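Local coordinates for cutm, flavoprotein of carbon monoxide dehydrogenase (Hydrogenophaga pseudoflava, PDB 1FFV) that binds FAD as the flavoprotein subunit of carbon monoxide dehydrogenase and probably passes electrons from carbon monoxide oxidation to an external acceptor, at residues Leu60-Glu66 / Val166-Arg171; Thr69-Gly73 / Ile86-Leu91. All coordinates share one frame; numbering follows the deposited sequence.

Interaction 1 (Leu60-Glu66 / Val166-Arg171); sequences LRGIREE and VMVEIR. With FAD (flavin-adenine dinucleotide), chain J.
Arg-171 NH2 serves two carboxylates. Across the contact it donates to Glu-66 OE1 at 2.6 Å, a nearly straight bond (N-H...O 162°) that is also a salt bridge. The oxygen sits in the guanidinium plane, at its edge. The carboxylate is turned otherwise: the donor comes from above its plane, 56° out of it. Within its own strand, Arg-171 is held by Glu-169. Arg-171 NE donates to Glu-169 OE1 at 3.0 Å, and NH2 adds a weak bond to the same oxygen. These bonds probably fix the rotation of the guanidinium.

Arg-64 completes the network. Arg-64 NH2 makes a long salt bridge, 3.5 Å, to Glu-169 OE2, and this oxygen lies oblique to the Arg-64 guanidinium. Arg-64 NH1 lies 3.4 Å from Glu-66 OE2 in a second salt bridge. Glu-169 has CG between its backbone N and carbonyl carbon (chi1 53°), and the extended chain then sets its carboxylate between the two arginines. A water sits among Arg-64, Glu-66 and Glu-169; its bond from Arg-64 NH1 is weak. Two acids and two bases alternate here, so the charges probably balance locally. Val-71 of the intervening strand packs against Arg-64, Glu-66 and Glu-169.

Leu-60 lays CD2 over the backbone of Val-168, 3.6 Å from its CA, and the same methyl is 4.1 Å from Val-168 CG2. Val-14 of helix 14-24 touches both residues.

Beside this patch, Met-167 reads the adenine of FAD with its backbone. Met-167 N donates to FAD N1A at 2.7 Å, and Met-167 O accepts from FAD N6A at 2.9 Å. The arrangement is that of a small antiparallel sheet in the FAD-binding domain: two strands flank a third and bridge their charges over it, and strand 166-173 begins at a backbone adenine site.

Interaction 2 (Thr69-Gly73 / Ile86-Leu91); sequences TVVIG and IVQARL. Unlike the reference sequence in segment 86-91: Ala-89 (reference Gln).
Val-70 is the centre of an apolar cluster where strand 69-73 faces helix 85-90 and Leu-91 just after it. Val-70 and Leu-91 reach toward each other, tip to tip, and Leu-91 CD1 comes within 3.8 Å of Val-70 CB. On Val-70, CG1 is anti to the backbone N (chi1 175°), which directs it at both Leu-91 CD1 and Ile-86 CG2. Val-70 CG1 lies 4.1 Å from Ile-86 CG2, the two side chains sliding past each other in opposite directions. Further along the same strand face, Ile-72 CD1 stands 4.3 Å from Leu-91 CD1 and also meets Val-87 CG2.

Arg-90 contributes only carbon to the contact. Val-70 CG2 lies 3.7 Å from Arg-90 CB, and the two side chains cross at about a right angle. The arginine chain then bends away. With an alanine in place of Val-70, the methyls that meet Ile-86 CG2 and Arg-90 CB are gone, and a gap would probably open between strand and helix.

Within the helix, Arg-90 N bonds to Ile-86 O at 2.9 Å. Strand and helix axes pass 10.1 Å apart and run roughly antiparallel, at 147°. Between these two segments the contact is carbon against carbon, so it probably rests on the fit and burial of the methyls. The salt bridge from Arg-90 NH1 to Glu-65 adds a polar tie to the neighbouring strand.

How the interactions relate
Of the parts joined here, segment 60-66 comes first, and its strand 63-66 turns directly into strand 69-73. After helix 78-83 comes helix 85-90, and its contact with strand 69-73, interaction 2, closes a short loop. Strand 166-173 arrives much later and closes the long loop of interaction 1, inside which interaction 2 is nested. Strand 69-73 joins the two. It lies between 63-66 and 166-173 in the sheet, with probable backbone hydrogen bonds from Val-71 N to Arg-64 O and from Ile-170 N to Ile-72 O. Val-71 points away from the helix, while Val-70 and Ile-72 point toward it. Together the contacts tie helix 85-90 to a sheet whose strand 166-173 carries the adenine site.

Interaction 1 (Leu60-Glu66 / Val166-Arg171)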
# COMPACT_ATOMS: atom_id res chain seq x y z
N LEU C 60 -16.67 43.68 22.27
CA LEU C 60 -15.82 43.14 23.32
C LEU C 60 -14.36 43.30 22.92
O LEU C 60 -13.47 42.86 23.62
CB LEU C 60 -16.13 41.66 23.57
CG LEU C 60 -17.50 41.30 24.13
CD1 LEU C 60 -17.62 39.79 24.26
CD2 LEU C 60 -17.69 41.97 25.49
N ARG C 61 -14.14 43.95 21.78
CA ARG C 61 -12.80 44.16 21.24
C ARG C 61 -12.40 45.63 21.19
O ARG C 61 -13.23 46.52 21.33
CB ARG C 61 -12.71 43.55 19.84
CG ARG C 61 -13.07 42.07 19.82
CD ARG C 61 -12.92 41.43 18.45
NE ARG C 61 -13.22 40.00 18.52
CZ ARG C 61 -12.47 39.08 19.14
NH1 ARG C 61 -11.35 39.43 19.76
NH2 ARG C 61 -12.83 37.80 19.11
N GLY C 62 -11.10 45.87 21.02
CA GLY C 62 -10.62 47.23 20.94
C GLY C 62 -9.94 47.75 22.19
O GLY C 62 -10.26 47.35 23.31
N ILE C 63 -8.98 48.64 21.98
CA ILE C 63 -8.23 49.28 23.05
C ILE C 63 -8.30 50.78 22.77
O ILE C 63 -7.80 51.25 21.75
CB ILE C 63 -6.75 48.82 23.03
CG1 ILE C 63 -6.65 47.33 23.36
CG2 ILE C 63 -5.92 49.66 24.00
CD1 ILE C 63 -5.26 46.74 23.15
N ARG C 64 -8.95 51.52 23.67
CA ARG C 64 -9.09 52.96 23.48
C ARG C 64 -8.85 53.75 24.75
O ARG C 64 -8.55 53.18 25.80
CB ARG C 64 -10.49 53.28 22.93
CG ARG C 64 -11.62 52.78 23.82
CD ARG C 64 -12.87 52.52 23.00
NE ARG C 64 -13.38 51.17 23.24
CZ ARG C 64 -14.52 50.90 23.88
NH1 ARG C 64 -15.27 51.90 24.34
NH2 ARG C 64 -14.88 49.64 24.09
N GLU C 65 -8.97 55.07 24.64
CA GLU C 65 -8.79 55.97 25.76
C GLU C 65 -9.98 56.90 25.96
O GLU C 65 -10.49 57.49 25.00
CB GLU C 65 -7.52 56.82 25.58
CG GLU C 65 -6.22 56.04 25.65
CD GLU C 65 -5.01 56.96 25.64
OE1 GLU C 65 -4.57 57.34 24.53
OE2 GLU C 65 -4.51 57.30 26.73
N GLU C 66 -10.44 56.97 27.20
CA GLU C 66 -11.55 57.83 27.58
C GLU C 66 -11.00 58.66 28.73
O GLU C 66 -10.92 58.20 29.87
CB GLU C 66 -12.76 57.01 28.01
CG GLU C 66 -13.37 56.19 26.88
CD GLU C 66 -14.60 55.40 27.29
OE1 GLU C 66 -15.23 55.73 28.33
OE2 GLU C 66 -14.96 54.44 26.57
N VAL C 166 -21.48 39.09 31.56
CA VAL C 166 -20.40 39.01 30.58
C VAL C 166 -19.47 40.19 30.86
O VAL C 166 -19.92 41.34 30.92
CB VAL C 166 -20.95 39.15 29.14
CG1 VAL C 166 -19.80 39.17 28.13
CG2 VAL C 166 -21.91 38.02 28.83
N MET C 167 -18.18 39.92 31.10
CA MET C 167 -17.24 41.01 31.33
C MET C 167 -17.03 41.64 29.97
O MET C 167 -16.62 40.97 29.03
CB MET C 167 -15.89 40.54 31.88
CG MET C 167 -14.96 41.72 32.24
SD MET C 167 -13.33 41.28 32.88
CE MET C 167 -13.75 40.63 34.49
N VAL C 168 -17.34 42.93 29.88
CA VAL C 168 -17.22 43.68 28.63
C VAL C 168 -15.85 44.31 28.38
O VAL C 168 -15.28 44.16 27.29
CB VAL C 168 -18.33 44.77 28.54
CG1 VAL C 168 -18.08 45.72 27.37
CG2 VAL C 168 -19.69 44.10 28.39
N GLU C 169 -15.31 44.99 29.38
CA GLU C 169 -14.02 45.65 29.22
C GLU C 169 -13.27 45.84 30.54
O GLU C 169 -13.86 45.78 31.62
CB GLU C 169 -14.23 47.02 28.55
CG GLU C 169 -15.27 47.88 29.26
CD GLU C 169 -15.65 49.14 28.49
OE1 GLU C 169 -15.64 50.23 29.10
OE2 GLU C 169 -16.00 49.03 27.30
N ILE C 170 -11.97 46.05 30.42
CA ILE C 170 -11.11 46.27 31.57
C ILE C 170 -10.64 47.73 31.51
O ILE C 170 -9.96 48.14 30.56
CB ILE C 170 -9.90 45.29 31.59
CG1 ILE C 170 -10.38 43.85 31.89
CG2 ILE C 170 -8.89 45.71 32.64
CD1 ILE C 170 -10.94 43.11 30.70
N ARG C 171 -11.03 48.50 32.51
CA ARG C 171 -10.67 49.91 32.58
C ARG C 171 -9.57 50.12 33.60
O ARG C 171 -9.68 49.71 34.75
CB ARG C 171 -11.88 50.74 33.00
CG ARG C 171 -13.11 50.50 32.17
CD ARG C 171 -14.17 51.50 32.53
NE ARG C 171 -14.80 52.00 31.32
CZ ARG C 171 -14.66 53.23 30.85
NH1 ARG C 171 -13.94 54.14 31.50
NH2 ARG C 171 -15.16 53.52 29.66
PA FAD J . -11.50 30.64 28.38
O1A FAD J . -12.79 30.71 27.68
O2A FAD J . -10.71 29.55 28.22
O5B FAD J . -11.90 30.74 29.82
C5B FAD J . -12.68 31.82 30.27
C4B FAD J . -13.30 31.43 31.61
O4B FAD J . -13.86 32.68 32.10
C3B FAD J . -14.53 30.57 31.55
O3B FAD J . -15.01 30.11 32.76
C2B FAD J . -15.43 31.49 30.76
O2B FAD J . -16.74 31.04 30.78
C1B FAD J . -15.22 32.79 31.48
N9A FAD J . -15.09 33.98 30.65
C8A FAD J . -14.24 34.18 29.60
N7A FAD J . -14.37 35.39 29.06
C5A FAD J . -15.36 35.99 29.79
C6A FAD J . -15.96 37.32 29.70
N6A FAD J . -15.63 38.22 28.82
N1A FAD J . -16.94 37.55 30.62
C2A FAD J . -17.32 36.64 31.55
N3A FAD J . -16.82 35.42 31.71
C4A FAD J . -15.84 35.13 30.81
N1 FAD J . -2.27 32.11 32.00
C2 FAD J . -1.50 32.89 32.74
O2 FAD J . -1.94 33.83 33.30
N3 FAD J . -0.12 32.65 32.91
C4 FAD J . 0.50 31.59 32.32
O4 FAD J . 1.70 31.42 32.49
C4X FAD J . -0.33 30.72 31.50
N5 FAD J . 0.23 29.66 30.89
C5X FAD J . -0.59 28.88 30.14
C6 FAD J . 0.00 27.78 29.52
C7 FAD J . -0.72 26.93 28.74
C7M FAD J . -0.06 25.75 28.08
C8 FAD J . -2.13 27.16 28.55
C8M FAD J . -2.96 26.23 27.69
C9 FAD J . -2.74 28.26 29.16
C9A FAD J . -1.98 29.11 29.95
N10 FAD J . -2.54 30.24 30.61
C10 FAD J . -1.75 31.03 31.36
C1' FAD J . -4.00 30.55 30.42
C2' FAD J . -4.57 31.63 29.39
O2' FAD J . -3.60 32.49 29.92
C3' FAD J . -5.90 31.22 29.98
O3' FAD J . -5.84 31.12 28.54
C4' FAD J . -7.17 31.99 29.65
O4' FAD J . -6.95 31.82 31.09
C5' FAD J . -8.59 31.64 30.09
O5' FAD J . -8.67 32.85 29.04
P FAD J . -9.42 32.54 27.74
O1P FAD J . -9.47 33.89 27.00
O2P FAD J . -8.84 31.53 26.99
O3P FAD J . -10.75 32.03 28.11
O HOH W 1 -16.51 51.78 26.64

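Interaction 2 (Thr69-Gly73 / Ile86-Leu91)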
# COMPACT_ATOMS: atom_id res chain seq x y z
N THR C 69 -8.38 57.20 31.35
CA THR C 69 -8.63 55.78 31.56
C THR C 69 -8.37 54.98 30.30
O THR C 69 -8.84 55.35 29.22
CB THR C 69 -10.10 55.54 31.99
OG1 THR C 69 -10.36 56.22 33.22
CG2 THR C 69 -10.38 54.06 32.17
N VAL C 70 -7.59 53.90 30.41
CA VAL C 70 -7.33 53.05 29.25
C VAL C 70 -8.43 51.99 29.26
O VAL C 70 -8.72 51.39 30.30
CB VAL C 70 -5.94 52.38 29.31
CG1 VAL C 70 -5.77 51.41 28.15
CG2 VAL C 70 -4.85 53.45 29.25
N VAL C 71 -9.10 51.84 28.13
CA VAL C 71 -10.19 50.88 28.00
C VAL C 71 -9.74 49.71 27.13
O VAL C 71 -9.36 49.90 25.96
CB VAL C 71 -11.44 51.54 27.40
CG1 VAL C 71 -12.64 50.61 27.53
CG2 VAL C 71 -11.71 52.87 28.08
N ILE C 72 -9.78 48.52 27.71
CA ILE C 72 -9.37 47.31 27.02
C ILE C 72 -10.53 46.31 26.90
O ILE C 72 -11.09 45.88 27.91
CB ILE C 72 -8.20 46.62 27.78
CG1 ILE C 72 -7.02 47.59 27.94
CG2 ILE C 72 -7.76 45.38 27.03
CD1 ILE C 72 -5.90 47.07 28.82
N GLY C 73 -10.87 45.96 25.66
CA GLY C 73 -11.95 45.01 25.43
C GLY C 73 -11.64 43.67 26.08
O GLY C 73 -10.51 43.18 25.98
N ILE C 86 -0.93 51.88 22.61
CA ILE C 86 -1.57 52.56 23.73
C ILE C 86 -1.14 51.88 25.03
O ILE C 86 -0.66 52.54 25.95
CB ILE C 86 -3.12 52.54 23.63
CG1 ILE C 86 -3.59 53.46 22.50
CG2 ILE C 86 -3.74 53.02 24.94
CD1 ILE C 86 -5.09 53.45 22.30
N VAL C 87 -1.28 50.55 25.10
CA VAL C 87 -0.88 49.82 26.30
C VAL C 87 0.61 50.00 26.57
O VAL C 87 1.02 50.11 27.72
CB VAL C 87 -1.22 48.30 26.21
CG1 VAL C 87 -0.78 47.59 27.47
CG2 VAL C 87 -2.72 48.11 26.02
N GLN C 88 1.42 50.09 25.52
CA GLN C 88 2.87 50.27 25.68
C GLN C 88 3.27 51.62 26.27
O GLN C 88 4.21 51.71 27.07
CB GLN C 88 3.58 50.10 24.34
CG GLN C 88 3.69 48.67 23.86
CD GLN C 88 4.40 48.57 22.52
OE1 GLN C 88 4.25 47.56 21.82
NE2 GLN C 88 5.17 49.60 22.15
N ALA C 89 2.56 52.67 25.88
CA ALA C 89 2.86 54.01 26.36
C ALA C 89 2.19 54.38 27.68
O ALA C 89 2.79 55.05 28.52
CB ALA C 89 2.50 55.04 25.29
N ARG C 90 0.95 53.92 27.86
CA ARG C 90 0.16 54.24 29.05
C ARG C 90 0.19 53.22 30.18
O ARG C 90 -0.04 53.57 31.34
CB ARG C 90 -1.30 54.48 28.63
CG ARG C 90 -1.48 55.57 27.57
CD ARG C 90 -1.34 56.96 28.18
NE ARG C 90 -0.30 57.77 27.54
CZ ARG C 90 -0.49 58.49 26.44
NH1 ARG C 90 -1.67 58.50 25.83
NH2 ARG C 90 0.51 59.23 25.96
N LEU C 91 0.41 51.95 29.85
CA LEU C 91 0.45 50.88 30.86
C LEU C 91 1.57 49.91 30.51
O LEU C 91 1.32 48.72 30.28
CB LEU C 91 -0.88 50.11 30.87
CG LEU C 91 -2.18 50.91 30.91
CD1 LEU C 91 -3.37 49.98 30.75
CD2 LEU C 91 -2.27 51.70 32.21